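PDB 3TAH: ferrous iron uptake transporter protein B from Streptococcus thermophilus, which probably drives ferrous iron uptake across the cell membrane by binding and hydrolysing GTP in its cytosolic part, whose G-protein and helical domains make up this chain. Local coordinates for residues G31-G35 against V36-R40; S210-E213 against A214-D217; V71-D74 against Y75-Q79; N96-L99 against T100-I104. The protein carries 1 engineered substitution. One frame throughout, in Å; residues are numbered along the deposited sequence. Where two conformers were deposited one is given.

Contact 1: residues G31-G35 against V36-R40; sequences GNWPG and VTVER
Gly-31 and Arg-40 exchange two backbone hydrogen bonds: Gly-31 N reaches Arg-40 O at 2.7 Å, and Arg-40 N returns a bond to Gly-31 O. One residue further in, Asn-32 and Glu-39 form a non-hydrogen-bonded pair, their side chains diverging, and the CA-H of Asn-32 leans on Val-38 O, the oxygen that also takes Trp-33 N at 2.9 Å. The side-chain amide of Asn-32 turns back over the loop. With CG set between backbone N and carbonyl carbon (chi1 65°), ND2 lies 2.9 Å from Val-36 O, almost in line with that C=O though the bond is bent at the hydrogen (142°), and makes a weak second bond to Trp-33 O. That carbonyl also accepts Val-36 N at 3.2 Å, closing a type II turn from Trp-33 to Val-36 with Gly-35 at positive phi. These bonds shape the tip of the beta hairpin formed by strands 28-32 and 39-45. In the G domain this region corresponds to switch I: residues 35-39 are predicted to bind GTP, and Thr-37 binds magnesium in another structure of this protein, although no metal sits on it here. Beside the turn, the indole of Trp-33 receives the extended Arg-40 chain over one face. Arg-40 CB stands 3.6 Å from the centroid of the five-membered ring in a CH-pi contact, and the guanidinium stacks flat further along, planes 14° apart. Trp-33 NE1 at the ring edge lies 3.1 Å from Glu-39 O. Trp-33 CB meets Val-36 CG2 at 3.7 Å, and both side chains pack against Val-71 of helix 67-77.

Contact 2: residues S210-E213 against A214-D217; sequences SLVE and AELD
The backbone of residues 210-215 forms a short helix in the FeoB cytosolic helical domain, and its last turn is closed by i to i+4 bonds. Ala-214 N binds Ser-210 O at 3.1 Å, Glu-215 N binds Leu-211 O at 3.0 Å, and Leu-216 N binds Val-212 O at 3.0 Å. Val-212 O also takes a weak bond from Glu-215 N, so two successive amides converge on it just where Leu-216 leaves helical geometry. At the start of the helix, Asp-209 OD2 accepts the amide of Val-212. Among the side chains, Val-212 is central: it is buried against Tyr-201, Lys-204 and Leu-205 of helix 198-206, while Leu-211 rests on Lys-70 and Arg-73 of the G domain. Leu-216, modelled in two conformers, runs beside Val-212, both pointing the same way, and also touches Val-193. A first torsion of 87° folds the Glu-215 chain back along the turn, so that CG lies over Val-212 O and Glu-215 OE1 stands 3.6 Å from Val-212 CG2.

Contact 3: residues V71-D74 against Y75-Q79; sequences VARD and YLLSQ
Leu-77 N binds Arg-73 O at 2.8 Å, the shortest of three regular i to i+4 bonds; the other two run from Tyr-75 N to Val-71 O and from Leu-76 N to Ala-72 O. In the turn that follows, Ser-78 N makes a weak bond to Asp-74 O at 3.0 Å and is shared with a second carbonyl, Tyr-75 O, at 3.2 Å. Ser-78 grips that second oxygen twice, for its hydroxyl OG, brought back toward the helix by a chi1 of 77°, also donates to Tyr-75 O at 2.7 Å. This is the C-terminal part of helix 67-77, which packs on the central sheet of the G domain; Gln-79 then leaves helical geometry with positive phi. On the sheet side, Tyr-75 and Leu-76 pack on Ala-7 of strand 4-10. Toward the helical domain, Arg-73 and Leu-77 lie side by side, pointing the same way, and both touch Phe-200; Leu-77 is modelled in two conformers, so its contact with Arg-73 CG is tentative. Beyond CG the arginine bends at chi3 (-68°), and its guanidinium is held outside the helix: NH1 forms a salt bridge with Asp-209 OD2, the oxygen that also takes Val-212 N, and NH2 bonds to Met-62 O. On the exposed side of the helix, Asp-74 OD2 pairs with Lys-70 NZ one turn earlier.

Contact 4: residues N96-L99 against T100-I104; sequences NLYL and TTQLI
Tyr-98 O receives the hydroxyl of Thr-101, OG1, at 2.8 Å and, more weakly, Gln-102 NE2 at 3.5 Å, so two side chains bend back to a single carbonyl of the helix. Thr-101 OG1 swings back over the preceding turn (chi1 63°). The amide of Gln-102 stands almost upright to the Tyr-98 ring, planes 87° apart, with NE2 3.3 Å from CE2 of the tyrosine. Alongside, Leu-97 CD2 meets Thr-100 OG1 at 3.6 Å, and Leu-99 CG meets Leu-103 CD1 at 3.9 Å. A second shell fixes these groups. Gln-102 OE1 accepts from Met-62 N and its NE2 also bonds to Ser-61 OG, while Thr-101 OG1 is bonded to Arg-249 NH1 and the Tyr-98 ring stacks on Tyr-250, both in helix 241-259. Thr-100 OG1 bonds to Asn-86 OD1 on strand 83-89. Asn-96 is held through OD1 by Asp-89 N and through ND2 by Asn-92 O, beside Asn-11 of the nucleotide-binding loop. Helix 93-105 is thus the buried crossover of the beta-alpha-beta unit 83-89, 93-105, 110-115 in this P-loop G domain.

How the contacts relate
Along the chain the order is contact 1, contact 3, contact 4, then contact 2. The first three belong to the G domain: the hairpin tip at one edge of the mixed sheet, then helices 67-77 and 93-105. Contact 3 is the hub, with its centre about 14 Å from those of contacts 1 and 2 and about 15 Å from that of contact 4. It touches all three: Val-71 meets Trp-33, Leu-76 meets Leu-103, and Arg-73 meets Leu-211 and Val-212. Contacts 1 and 2 do not touch, their nearest atoms being about 11 Å apart. Helix 67-77 thus lies against both the hairpin of the nucleotide-binding region and the helical domain.

Contact 1: residues G31-G35 against V36-R40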
loop_
_atom_site.group_PDB
_atom_site.type_symbol
_atom_site.label_atom_id
_atom_site.label_comp_id
_atom_site.label_asym_id
_atom_site.label_seq_id
_atom_site.Cartn_x
_atom_site.Cartn_y
_atom_site.Cartn_z
ATOM N N GLY A 31 11.750 14.165 13.447
ATOM C CA GLY A 31 13.036 13.565 13.838
ATOM C C GLY A 31 13.554 12.716 12.694
ATOM O O GLY A 31 13.315 13.033 11.533
ATOM N N ASN A 32 14.258 11.643 13.016
ATOM C CA ASN A 32 14.711 10.688 12.018
ATOM C C ASN A 32 14.298 9.282 12.422
ATOM O O ASN A 32 14.075 9.007 13.607
ATOM C CB ASN A 32 16.235 10.737 11.832
ATOM C CG ASN A 32 16.992 10.295 13.073
ATOM O OD1 ASN A 32 17.053 11.030 14.063
ATOM N ND2 ASN A 32 17.576 9.097 13.031
ATOM N N TRP A 33 14.203 8.397 11.438
ATOM C CA TRP A 33 13.952 6.989 11.724
ATOM C C TRP A 33 15.241 6.393 12.287
ATOM O O TRP A 33 16.338 6.792 11.880
ATOM C CB TRP A 33 13.453 6.232 10.497
ATOM C CG TRP A 33 12.053 6.616 10.138
ATOM C CD1 TRP A 33 11.676 7.580 9.265
ATOM C CD2 TRP A 33 10.843 6.043 10.652
ATOM N NE1 TRP A 33 10.304 7.657 9.196
ATOM C CE2 TRP A 33 9.768 6.722 10.038
ATOM C CE3 TRP A 33 10.564 5.030 11.582
ATOM C CZ2 TRP A 33 8.432 6.422 10.317
ATOM C CZ3 TRP A 33 9.227 4.733 11.864
ATOM C CH2 TRP A 33 8.183 5.427 11.229
ATOM N N PRO A 34 15.120 5.454 13.238
ATOM C CA PRO A 34 16.334 4.973 13.902
ATOM C C PRO A 34 17.374 4.376 12.951
ATOM O O PRO A 34 17.031 3.608 12.045
ATOM C CB PRO A 34 15.817 3.901 14.870
ATOM C CG PRO A 34 14.402 4.179 15.043
ATOM C CD PRO A 34 13.903 4.862 13.817
ATOM N N GLY A 35 18.631 4.754 13.167
ATOM C CA GLY A 35 19.759 4.257 12.378
ATOM C C GLY A 35 19.933 4.826 10.976
ATOM O O GLY A 35 20.884 4.455 10.290
ATOM N N VAL A 36 19.030 5.711 10.542
ATOM C CA VAL A 36 19.081 6.317 9.210
ATOM C C VAL A 36 18.773 7.812 9.299
ATOM O O VAL A 36 18.306 8.302 10.334
ATOM C CB VAL A 36 18.091 5.624 8.233
ATOM C CG1 VAL A 36 18.507 4.174 7.992
ATOM C CG2 VAL A 36 16.660 5.697 8.755
ATOM N N THR A 37 19.037 8.534 8.217
ATOM C CA THR A 37 18.751 9.972 8.168
ATOM C C THR A 37 17.401 10.312 7.518
ATOM O O THR A 37 17.131 11.481 7.256
ATOM C CB THR A 37 19.896 10.742 7.464
ATOM O OG1 THR A 37 19.971 10.351 6.091
ATOM C CG2 THR A 37 21.235 10.472 8.171
ATOM N N VAL A 38 16.552 9.316 7.268
ATOM C CA VAL A 38 15.226 9.573 6.697
ATOM C C VAL A 38 14.365 10.251 7.755
ATOM O O VAL A 38 14.301 9.786 8.900
ATOM C CB VAL A 38 14.523 8.287 6.233
ATOM C CG1 VAL A 38 13.187 8.620 5.571
ATOM C CG2 VAL A 38 15.408 7.483 5.266
ATOM N N GLU A 39 13.703 11.339 7.371
ATOM C CA GLU A 39 12.846 12.090 8.288
ATOM C C GLU A 39 11.733 11.215 8.854
ATOM O O GLU A 39 11.101 10.457 8.118
ATOM C CB GLU A 39 12.225 13.303 7.580
ATOM C CG GLU A 39 11.113 14.014 8.343
ATOM C CD GLU A 39 10.431 15.061 7.493
ATOM O OE1 GLU A 39 10.975 16.182 7.431
ATOM O OE2 GLU A 39 9.365 14.753 6.899
ATOM N N ARG A 40 11.507 11.331 10.159
ATOM C CA ARG A 40 10.361 10.724 10.817
ATOM C C ARG A 40 9.476 11.850 11.301
ATOM O O ARG A 40 9.900 12.650 12.149
ATOM C CB ARG A 40 10.810 9.869 11.989
ATOM C CG ARG A 40 9.707 9.137 12.725
ATOM C CD ARG A 40 10.345 8.333 13.846
ATOM N NE ARG A 40 9.424 7.422 14.509
ATOM C CZ ARG A 40 9.772 6.598 15.500
ATOM N NH1 ARG A 40 11.024 6.569 15.970
ATOM N NH2 ARG A 40 8.853 5.801 16.039
#

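Contact 2: residues S210-E213 against A214-D217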
loop_
_atom_site.group_PDB
_atom_site.type_symbol
_atom_site.label_atom_id
_atom_site.label_comp_id
_atom_site.label_asym_id
_atom_site.label_seq_id
_atom_site.Cartn_x
_atom_site.Cartn_y
_atom_site.Cartn_z
ATOM N N SER A 210 15.411 -9.283 -2.031
ATOM C CA SER A 210 16.609 -9.589 -1.253
ATOM C C SER A 210 16.459 -9.293 0.244
ATOM O O SER A 210 17.071 -9.970 1.052
ATOM C CB SER A 210 17.823 -8.864 -1.856
ATOM O OG SER A 210 17.587 -7.482 -1.920
ATOM N N LEU A 211 15.648 -8.302 0.612
ATOM C CA LEU A 211 15.412 -7.983 2.029
ATOM C C LEU A 211 14.613 -9.059 2.753
ATOM O O LEU A 211 14.961 -9.454 3.864
ATOM C CB LEU A 211 14.702 -6.638 2.191
ATOM C CG LEU A 211 15.493 -5.354 1.958
ATOM C CD1 LEU A 211 14.535 -4.168 1.929
ATOM C CD2 LEU A 211 16.554 -5.181 3.038
ATOM N N VAL A 212 13.534 -9.527 2.125
ATOM C CA VAL A 212 12.709 -10.587 2.713
ATOM C C VAL A 212 13.528 -11.870 2.804
ATOM O O VAL A 212 13.486 -12.561 3.831
ATOM C CB VAL A 212 11.375 -10.778 1.958
ATOM C CG1 VAL A 212 10.695 -12.084 2.339
ATOM C CG2 VAL A 212 10.436 -9.578 2.220
ATOM N N GLU A 213 14.298 -12.177 1.761
ATOM C CA GLU A 213 15.122 -13.404 1.766
ATOM C C GLU A 213 16.161 -13.407 2.884
ATOM O O GLU A 213 16.395 -14.427 3.530
ATOM C CB GLU A 213 15.823 -13.578 0.423
ATOM C CG GLU A 213 14.860 -13.937 -0.678
ATOM C CD GLU A 213 15.468 -13.938 -2.047
ATOM O OE1 GLU A 213 16.580 -13.409 -2.235
ATOM O OE2 GLU A 213 14.822 -14.467 -2.968
ATOM N N ALA A 214 16.782 -12.256 3.105
ATOM C CA ALA A 214 17.761 -12.106 4.178
ATOM C C ALA A 214 17.117 -12.125 5.563
ATOM O O ALA A 214 17.733 -12.598 6.502
ATOM C CB ALA A 214 18.556 -10.819 3.975
ATOM N N GLU A 215 15.891 -11.623 5.714
ATOM C CA GLU A 215 15.292 -11.496 7.040
ATOM C C GLU A 215 14.560 -12.742 7.545
ATOM O O GLU A 215 14.539 -12.975 8.745
ATOM C CB GLU A 215 14.332 -10.287 7.122
ATOM C CG GLU A 215 12.910 -10.565 6.688
ATOM C CD GLU A 215 11.989 -9.345 6.728
ATOM O OE1 GLU A 215 11.300 -9.094 5.732
ATOM O OE2 GLU A 215 11.958 -8.642 7.747
ATOM N N LEU A 216 13.959 -13.514 6.639
ATOM C CA LEU A 216 13.181 -14.696 7.010
ATOM C C LEU A 216 14.075 -15.889 7.328
ATOM O O LEU A 216 15.055 -16.142 6.634
ATOM C CB LEU A 216 12.211 -15.090 5.892
ATOM C CG LEU A 216 10.828 -14.442 5.864
ATOM C CD1 LEU A 216 10.936 -12.953 5.695
ATOM C CD2 LEU A 216 9.981 -15.035 4.750
ATOM N N ASP A 217 13.723 -16.619 8.380
ATOM C CA ASP A 217 14.465 -17.803 8.792
ATOM C C ASP A 217 13.746 -18.962 8.136
ATOM O O ASP A 217 12.867 -19.583 8.755
ATOM C CB ASP A 217 14.459 -17.926 10.318
ATOM C CG ASP A 217 15.138 -19.199 10.817
ATOM O OD1 ASP A 217 16.173 -19.603 10.259
ATOM O OD2 ASP A 217 14.630 -19.790 11.790
#

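Contact 3: residues V71-D74 against Y75-Q79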
loop_
_atom_site.group_PDB
_atom_site.type_symbol
_atom_site.label_atom_id
_atom_site.label_comp_id
_atom_site.label_asym_id
_atom_site.label_seq_id
_atom_site.Cartn_x
_atom_site.Cartn_y
_atom_site.Cartn_z
ATOM N N VAL A 71 12.117 2.139 5.068
ATOM C CA VAL A 71 11.437 2.701 6.234
ATOM C C VAL A 71 9.930 2.450 6.150
ATOM O O VAL A 71 9.324 2.001 7.126
ATOM C CB VAL A 71 11.767 4.211 6.421
ATOM C CG1 VAL A 71 10.663 4.978 7.194
ATOM C CG2 VAL A 71 13.127 4.327 7.117
ATOM N N ALA A 72 9.342 2.711 4.989
ATOM C CA ALA A 72 7.892 2.536 4.827
ATOM C C ALA A 72 7.506 1.072 5.040
ATOM O O ALA A 72 6.587 0.758 5.804
ATOM C CB ALA A 72 7.430 3.029 3.471
ATOM N N ARG A 73 8.219 0.168 4.374
ATOM C CA ARG A 73 7.937 -1.259 4.497
ATOM C C ARG A 73 8.037 -1.770 5.936
ATOM O O ARG A 73 7.097 -2.404 6.433
ATOM C CB ARG A 73 8.881 -2.070 3.610
ATOM C CG ARG A 73 8.561 -3.540 3.590
ATOM C CD ARG A 73 9.712 -4.365 3.098
ATOM N NE ARG A 73 9.999 -4.160 1.684
ATOM C CZ ARG A 73 10.711 -4.992 0.924
ATOM N NH1 ARG A 73 11.222 -6.113 1.433
ATOM N NH2 ARG A 73 10.913 -4.702 -0.355
ATOM N N ASP A 74 9.173 -1.511 6.590
ATOM C CA ASP A 74 9.403 -1.989 7.959
ATOM C C ASP A 74 8.314 -1.488 8.899
ATOM O O ASP A 74 7.798 -2.239 9.725
ATOM C CB ASP A 74 10.775 -1.564 8.499
ATOM C CG ASP A 74 11.933 -2.228 7.764
ATOM O OD1 ASP A 74 11.711 -3.225 7.036
ATOM O OD2 ASP A 74 13.076 -1.753 7.893
ATOM N N TYR A 75 7.958 -0.220 8.766
ATOM C CA TYR A 75 6.912 0.331 9.599
ATOM C C TYR A 75 5.580 -0.371 9.349
ATOM O O TYR A 75 4.907 -0.799 10.293
ATOM C CB TYR A 75 6.752 1.820 9.363
ATOM C CG TYR A 75 5.606 2.351 10.161
ATOM C CD1 TYR A 75 5.734 2.561 11.532
ATOM C CD2 TYR A 75 4.381 2.624 9.560
ATOM C CE1 TYR A 75 4.669 3.042 12.282
ATOM C CE2 TYR A 75 3.327 3.100 10.293
ATOM C CZ TYR A 75 3.471 3.310 11.650
ATOM O OH TYR A 75 2.404 3.788 12.374
ATOM N N LEU A 76 5.195 -0.501 8.084
ATOM C CA LEU A 76 3.908 -1.146 7.773
ATOM C C LEU A 76 3.839 -2.629 8.152
ATOM O O LEU A 76 2.776 -3.102 8.546
ATOM C CB LEU A 76 3.539 -0.943 6.299
ATOM C CG LEU A 76 3.281 0.522 5.930
ATOM C CD1 LEU A 76 3.068 0.637 4.434
ATOM C CD2 LEU A 76 2.064 1.103 6.719
ATOM N N LEU A 77 4.955 -3.346 8.018
ATOM C CA LEU A 77 5.027 -4.755 8.418
ATOM C C LEU A 77 5.157 -4.949 9.936
ATOM O O LEU A 77 4.977 -6.059 10.419
ATOM C CB LEU A 77 6.177 -5.467 7.704
ATOM C CG LEU A 77 5.792 -6.111 6.372
ATOM C CD1 LEU A 77 4.938 -5.172 5.528
ATOM C CD2 LEU A 77 7.027 -6.579 5.608
ATOM N N SER A 78 5.455 -3.888 10.684
ATOM C CA SER A 78 5.586 -3.967 12.157
ATOM C C SER A 78 4.232 -4.097 12.861
ATOM O O SER A 78 4.180 -4.341 14.068
ATOM C CB SER A 78 6.317 -2.737 12.717
ATOM O OG SER A 78 5.482 -1.582 12.779
ATOM N N GLN A 79 3.143 -3.906 12.120
ATOM C CA GLN A 79 1.795 -3.975 12.648
ATOM C C GLN A 79 1.533 -2.924 13.762
ATOM O O GLN A 79 0.732 -3.170 14.655
ATOM C CB GLN A 79 1.457 -5.409 13.115
ATOM C CG GLN A 79 1.906 -6.523 12.137
ATOM C CD GLN A 79 1.257 -7.875 12.422
ATOM O OE1 GLN A 79 1.944 -8.871 12.713
ATOM N NE2 GLN A 79 -0.070 -7.913 12.351
#

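Contact 4: residues N96-L99 against T100-I104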
loop_
_atom_site.group_PDB
_atom_site.type_symbol
_atom_site.label_atom_id
_atom_site.label_comp_id
_atom_site.label_asym_id
_atom_site.label_seq_id
_atom_site.Cartn_x
_atom_site.Cartn_y
_atom_site.Cartn_z
ATOM N N ASN A 96 -0.062 5.829 -9.773
ATOM C CA ASN A 96 -0.193 5.905 -8.316
ATOM C C ASN A 96 -0.717 4.607 -7.671
ATOM O O ASN A 96 -0.318 4.271 -6.550
ATOM C CB ASN A 96 -1.092 7.069 -7.895
ATOM C CG ASN A 96 -0.387 8.416 -7.944
ATOM O OD1 ASN A 96 -0.276 9.112 -6.921
ATOM N ND2 ASN A 96 0.074 8.802 -9.120
ATOM N N LEU A 97 -1.604 3.890 -8.370
ATOM C CA LEU A 97 -2.187 2.652 -7.822
ATOM C C LEU A 97 -1.198 1.479 -7.786
ATOM O O LEU A 97 -1.472 0.465 -7.152
ATOM C CB LEU A 97 -3.470 2.241 -8.562
ATOM C CG LEU A 97 -4.674 3.183 -8.429
ATOM C CD1 LEU A 97 -5.762 2.731 -9.372
ATOM C CD2 LEU A 97 -5.199 3.267 -6.963
ATOM N N TYR A 98 -0.060 1.604 -8.464
ATOM C CA TYR A 98 0.982 0.585 -8.386
ATOM C C TYR A 98 1.388 0.355 -6.930
ATOM O O TYR A 98 1.372 -0.778 -6.430
ATOM C CB TYR A 98 2.170 0.990 -9.252
ATOM C CG TYR A 98 3.239 -0.059 -9.361
ATOM C CD1 TYR A 98 3.138 -1.096 -10.289
ATOM C CD2 TYR A 98 4.367 -0.012 -8.553
ATOM C CE1 TYR A 98 4.108 -2.054 -10.392
ATOM C CE2 TYR A 98 5.352 -0.973 -8.659
ATOM C CZ TYR A 98 5.209 -1.985 -9.578
ATOM O OH TYR A 98 6.175 -2.930 -9.682
ATOM N N LEU A 99 1.711 1.438 -6.240
ATOM C CA LEU A 99 1.988 1.375 -4.811
ATOM C C LEU A 99 0.765 0.858 -4.025
ATOM O O LEU A 99 0.906 0.033 -3.137
ATOM C CB LEU A 99 2.386 2.756 -4.277
ATOM C CG LEU A 99 2.692 2.859 -2.777
ATOM C CD1 LEU A 99 3.910 2.011 -2.359
ATOM C CD2 LEU A 99 2.881 4.315 -2.377
ATOM N N THR A 100 -0.428 1.352 -4.363
ATOM C CA THR A 100 -1.641 1.001 -3.654
ATOM C C THR A 100 -1.810 -0.520 -3.557
ATOM O O THR A 100 -2.140 -1.051 -2.484
ATOM C CB THR A 100 -2.866 1.624 -4.348
ATOM O OG1 THR A 100 -2.686 3.045 -4.463
ATOM C CG2 THR A 100 -4.137 1.285 -3.572
ATOM N N THR A 101 -1.558 -1.224 -4.664
ATOM C CA THR A 101 -1.722 -2.687 -4.661
ATOM C C THR A 101 -0.820 -3.335 -3.606
ATOM O O THR A 101 -1.209 -4.278 -2.915
ATOM C CB THR A 101 -1.483 -3.321 -6.063
ATOM O OG1 THR A 101 -0.133 -3.104 -6.497
ATOM C CG2 THR A 101 -2.474 -2.779 -7.113
ATOM N N GLN A 102 0.387 -2.813 -3.470
ATOM C CA GLN A 102 1.333 -3.309 -2.486
ATOM C C GLN A 102 0.945 -2.975 -1.054
ATOM O O GLN A 102 1.158 -3.783 -0.151
ATOM C CB GLN A 102 2.727 -2.767 -2.786
ATOM C CG GLN A 102 3.275 -3.174 -4.142
ATOM C CD GLN A 102 4.553 -2.447 -4.457
ATOM O OE1 GLN A 102 5.500 -2.520 -3.680
ATOM N NE2 GLN A 102 4.589 -1.728 -5.580
ATOM N N LEU A 103 0.384 -1.783 -0.857
ATOM C CA LEU A 103 -0.136 -1.379 0.454
ATOM C C LEU A 103 -1.266 -2.305 0.923
ATOM O O LEU A 103 -1.275 -2.726 2.086
ATOM C CB LEU A 103 -0.597 0.078 0.435
ATOM C CG LEU A 103 0.488 1.126 0.133
ATOM C CD1 LEU A 103 -0.145 2.513 -0.077
ATOM C CD2 LEU A 103 1.584 1.183 1.221
ATOM N N ILE A 104 -2.201 -2.640 0.026
ATOM C CA ILE A 104 -3.307 -3.539 0.374
ATOM C C ILE A 104 -2.751 -4.875 0.865
ATOM O O ILE A 104 -3.242 -5.450 1.832
ATOM C CB ILE A 104 -4.286 -3.736 -0.822
ATOM C CG1 ILE A 104 -4.990 -2.409 -1.166
ATOM C CG2 ILE A 104 -5.334 -4.820 -0.498
ATOM C CD1 ILE A 104 -5.785 -2.387 -2.492
#